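Local coordinates for putative cell invasion protein with MAC/Perforin domain (Bacteroides thetaiotaomicron VPI-5482, PDB 3KK7) that probably acts at target-cell membranes as a protein of the membrane-attack complex/perforin family, its own function being unestablished, at residues S59-D71 / L132-K144. Numbering follows the deposited sequence.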
# COMPACT_ATOMS: atom_id res chain seq x y z
N SER A 59 6.66 -5.15 5.21
CA SER A 59 5.91 -4.88 4.01
C SER A 59 5.88 -6.15 3.15
O SER A 59 6.75 -7.03 3.25
CB SER A 59 6.55 -3.74 3.25
OG SER A 59 7.87 -4.12 2.88
N TYR A 60 4.86 -6.21 2.30
CA TYR A 60 4.63 -7.32 1.44
C TYR A 60 4.36 -6.80 0.02
O TYR A 60 3.57 -5.86 -0.17
CB TYR A 60 3.44 -8.13 1.97
CG TYR A 60 3.17 -9.34 1.12
CD1 TYR A 60 2.32 -9.27 0.02
CD2 TYR A 60 3.78 -10.54 1.40
CE1 TYR A 60 2.09 -10.39 -0.79
CE2 TYR A 60 3.55 -11.66 0.62
CZ TYR A 60 2.71 -11.58 -0.48
OH TYR A 60 2.52 -12.70 -1.23
N ALA A 61 5.01 -7.42 -0.98
CA ALA A 61 4.95 -6.95 -2.38
C ALA A 61 4.00 -7.75 -3.25
O ALA A 61 4.20 -8.95 -3.45
CB ALA A 61 6.34 -6.98 -2.99
N VAL A 62 2.98 -7.10 -3.77
CA VAL A 62 2.01 -7.77 -4.63
C VAL A 62 2.43 -7.58 -6.09
O VAL A 62 2.87 -8.53 -6.72
CB VAL A 62 0.55 -7.25 -4.40
CG1 VAL A 62 -0.43 -7.88 -5.41
CG2 VAL A 62 0.07 -7.51 -2.96
N GLU A 63 2.35 -6.34 -6.57
CA GLU A 63 2.62 -6.02 -7.98
C GLU A 63 3.98 -6.45 -8.46
O GLU A 63 4.12 -6.93 -9.57
CB GLU A 63 2.51 -4.50 -8.22
CG GLU A 63 2.52 -4.09 -9.70
CD GLU A 63 2.19 -2.61 -9.90
OE1 GLU A 63 2.39 -1.78 -9.00
OE2 GLU A 63 1.70 -2.26 -10.99
N ASN A 64 4.99 -6.24 -7.64
CA ASN A 64 6.36 -6.54 -8.03
C ASN A 64 6.92 -7.76 -7.34
O ASN A 64 8.12 -7.88 -7.19
CB ASN A 64 7.23 -5.33 -7.70
CG ASN A 64 6.87 -4.09 -8.54
OD1 ASN A 64 7.07 -2.95 -8.10
ND2 ASN A 64 6.34 -4.31 -9.76
N GLY A 65 6.07 -8.68 -6.91
CA GLY A 65 6.56 -9.88 -6.22
C GLY A 65 6.50 -11.07 -7.14
O GLY A 65 6.34 -10.94 -8.33
N THR A 66 6.62 -12.24 -6.56
CA THR A 66 6.55 -13.49 -7.30
C THR A 66 5.11 -13.86 -7.74
O THR A 66 4.93 -14.69 -8.63
CB THR A 66 7.06 -14.62 -6.45
OG1 THR A 66 6.13 -14.87 -5.36
CG2 THR A 66 8.48 -14.29 -5.94
N SER A 67 4.11 -13.26 -7.09
CA SER A 67 2.67 -13.49 -7.34
C SER A 67 2.16 -14.77 -6.68
O SER A 67 1.01 -15.13 -6.85
CB SER A 67 2.31 -13.48 -8.83
OG SER A 67 2.44 -14.76 -9.39
N ILE A 68 3.02 -15.45 -5.91
CA ILE A 68 2.59 -16.56 -5.10
C ILE A 68 2.21 -15.96 -3.75
O ILE A 68 3.02 -15.35 -3.06
CB ILE A 68 3.66 -17.61 -4.92
CG1 ILE A 68 4.20 -18.08 -6.28
CG2 ILE A 68 3.09 -18.80 -4.17
CD1 ILE A 68 3.19 -18.82 -7.15
N ILE A 69 0.93 -16.12 -3.42
CA ILE A 69 0.34 -15.54 -2.22
C ILE A 69 0.99 -16.13 -0.97
O ILE A 69 0.97 -17.34 -0.76
CB ILE A 69 -1.17 -15.84 -2.16
CG1 ILE A 69 -1.88 -15.27 -3.40
CG2 ILE A 69 -1.77 -15.26 -0.87
CD1 ILE A 69 -3.20 -15.96 -3.68
N GLY A 70 1.55 -15.25 -0.15
CA GLY A 70 2.15 -15.67 1.11
C GLY A 70 3.59 -16.14 1.03
O GLY A 70 4.17 -16.53 2.04
N ASP A 71 4.17 -16.09 -0.17
CA ASP A 71 5.55 -16.45 -0.44
C ASP A 71 6.49 -15.50 0.34
O ASP A 71 6.41 -14.28 0.16
CB ASP A 71 5.77 -16.34 -1.96
CG ASP A 71 7.20 -16.64 -2.43
OD1 ASP A 71 8.15 -16.76 -1.62
OD2 ASP A 71 7.36 -16.74 -3.67
N LEU A 132 -7.45 -5.12 -7.36
CA LEU A 132 -6.90 -6.38 -7.80
C LEU A 132 -5.99 -6.30 -9.03
O LEU A 132 -5.24 -7.24 -9.28
CB LEU A 132 -8.03 -7.36 -8.07
CG LEU A 132 -8.77 -7.86 -6.83
CD1 LEU A 132 -10.04 -8.60 -7.22
CD2 LEU A 132 -7.81 -8.77 -5.97
N GLY A 133 -6.04 -5.19 -9.78
CA GLY A 133 -5.23 -5.01 -10.99
C GLY A 133 -3.76 -5.41 -10.83
O GLY A 133 -3.23 -6.23 -11.59
N PRO A 134 -3.09 -4.86 -9.81
CA PRO A 134 -1.65 -5.20 -9.67
C PRO A 134 -1.38 -6.67 -9.38
O PRO A 134 -0.42 -7.25 -9.93
CB PRO A 134 -1.18 -4.30 -8.53
CG PRO A 134 -2.21 -3.14 -8.53
CD PRO A 134 -3.51 -3.79 -8.90
N PHE A 135 -2.22 -7.29 -8.57
CA PHE A 135 -2.09 -8.71 -8.32
C PHE A 135 -2.23 -9.48 -9.63
O PHE A 135 -1.41 -10.33 -9.95
CB PHE A 135 -3.11 -9.20 -7.32
CG PHE A 135 -3.11 -10.67 -7.16
CD1 PHE A 135 -2.00 -11.30 -6.61
CD2 PHE A 135 -4.19 -11.44 -7.58
CE1 PHE A 135 -1.96 -12.67 -6.48
CE2 PHE A 135 -4.17 -12.82 -7.46
CZ PHE A 135 -3.06 -13.44 -6.92
N LYS A 136 -3.27 -9.17 -10.40
CA LYS A 136 -3.54 -9.90 -11.66
C LYS A 136 -2.42 -9.66 -12.68
O LYS A 136 -2.02 -10.57 -13.42
CB LYS A 136 -4.89 -9.50 -12.25
CG LYS A 136 -6.06 -9.84 -11.39
CD LYS A 136 -7.36 -9.29 -11.95
CE LYS A 136 -8.53 -9.75 -11.06
NZ LYS A 136 -9.81 -9.10 -11.43
N PHE A 137 -1.93 -8.43 -12.71
CA PHE A 137 -0.83 -8.07 -13.58
C PHE A 137 0.42 -8.88 -13.25
O PHE A 137 1.07 -9.40 -14.13
CB PHE A 137 -0.54 -6.56 -13.50
CG PHE A 137 0.69 -6.13 -14.30
CD1 PHE A 137 0.59 -5.88 -15.67
CD2 PHE A 137 1.94 -6.02 -13.70
CE1 PHE A 137 1.69 -5.52 -16.41
CE2 PHE A 137 3.06 -5.65 -14.43
CZ PHE A 137 2.93 -5.40 -15.80
N GLY A 138 0.74 -8.97 -11.97
CA GLY A 138 1.91 -9.71 -11.51
C GLY A 138 1.83 -11.18 -11.82
O GLY A 138 2.82 -11.81 -12.18
N ARG A 139 0.65 -11.76 -11.70
CA ARG A 139 0.54 -13.17 -12.00
C ARG A 139 0.82 -13.36 -13.49
O ARG A 139 1.65 -14.20 -13.84
CB ARG A 139 -0.81 -13.77 -11.56
CG ARG A 139 -1.10 -15.20 -12.04
CD ARG A 139 -0.03 -16.18 -11.62
NE ARG A 139 0.10 -16.30 -10.16
CZ ARG A 139 -0.59 -17.15 -9.40
NH1 ARG A 139 -1.53 -17.95 -9.92
NH2 ARG A 139 -0.36 -17.17 -8.10
N GLN A 140 0.18 -12.56 -14.34
CA GLN A 140 0.37 -12.69 -15.78
C GLN A 140 1.83 -12.48 -16.16
O GLN A 140 2.34 -13.15 -17.02
CB GLN A 140 -0.49 -11.70 -16.58
CG GLN A 140 -0.32 -11.89 -18.10
CD GLN A 140 -1.29 -11.09 -18.95
OE1 GLN A 140 -1.99 -10.22 -18.47
NE2 GLN A 140 -1.31 -11.40 -20.23
N LYS A 141 2.47 -11.51 -15.53
CA LYS A 141 3.87 -11.22 -15.78
C LYS A 141 4.74 -12.46 -15.47
O LYS A 141 5.60 -12.84 -16.26
CB LYS A 141 4.29 -9.97 -14.98
CG LYS A 141 5.77 -9.63 -15.04
CD LYS A 141 6.08 -8.25 -14.42
CE LYS A 141 7.58 -7.94 -14.41
NZ LYS A 141 8.37 -8.85 -13.52
N THR A 142 4.47 -13.10 -14.34
CA THR A 142 5.15 -14.30 -13.95
C THR A 142 4.88 -15.43 -14.93
O THR A 142 5.82 -16.12 -15.35
CB THR A 142 4.73 -14.77 -12.52
OG1 THR A 142 4.97 -13.71 -11.60
CG2 THR A 142 5.51 -16.01 -12.09
N ILE A 143 3.60 -15.63 -15.29
CA ILE A 143 3.29 -16.69 -16.25
C ILE A 143 4.12 -16.47 -17.51
O ILE A 143 4.78 -17.39 -18.00
CB ILE A 143 1.81 -16.76 -16.69
CG1 ILE A 143 0.87 -16.88 -15.50
CG2 ILE A 143 1.59 -17.95 -17.62
CD1 ILE A 143 1.17 -18.02 -14.57
N LYS A 144 4.12 -15.24 -18.01
CA LYS A 144 4.84 -14.95 -19.23
C LYS A 144 6.35 -15.17 -19.10
O LYS A 144 6.98 -15.60 -20.05
CB LYS A 144 4.54 -13.53 -19.72
CG LYS A 144 3.15 -13.34 -20.28
CD LYS A 144 3.08 -12.00 -21.03
CE LYS A 144 1.77 -11.80 -21.73
NZ LYS A 144 1.79 -10.54 -22.54
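Within the MACPF domain, the loop after strand 58-60, which carries an ST turn at Thr66, packs on helix 133-146, and Ser67 and Arg139 join the two. Thr66 OG1 accepts from Ile68 N and donates to Asp71 OD2, so this hydroxyl is held by two bonds. Ser67 presents two oxygens to the helix, and Arg139 takes them side-on: NE bonds Ser67 OG (2.9 Å, 158° at the hydrogen), while NH2 reaches Ser67 O at 2.8 Å from above the carbonyl plane. Both oxygens lie near the guanidinium plane, which a bend of the arginine chain at chi2 and chi3 (56° and 62°) turns back onto the loop. Its NH1 pairs with Glu161 of strand 157-173, linking loop, helix and sheet. A leucine in place of Arg139 would probably leave the buried Ser67 carbonyl without its guanidinium donor and Glu161 without this cationic mate. Ser67 OG in turn donates to Thr66 O (2.6 Å), so its hydroxyl is fixed from two directions. Towards the start of the helix the contact becomes apolar. Val62 CG1, anti to its own nitrogen, approaches the Phe135 ring at its edge and lies 3.5 Å from Phe135 CB; Ile69 CG1 meets Phe135 CE1 at 4.0 Å. Closer to solvent, Glu63 runs its chain past Pro134 CB, with Glu63 CB 3.7 Å from it.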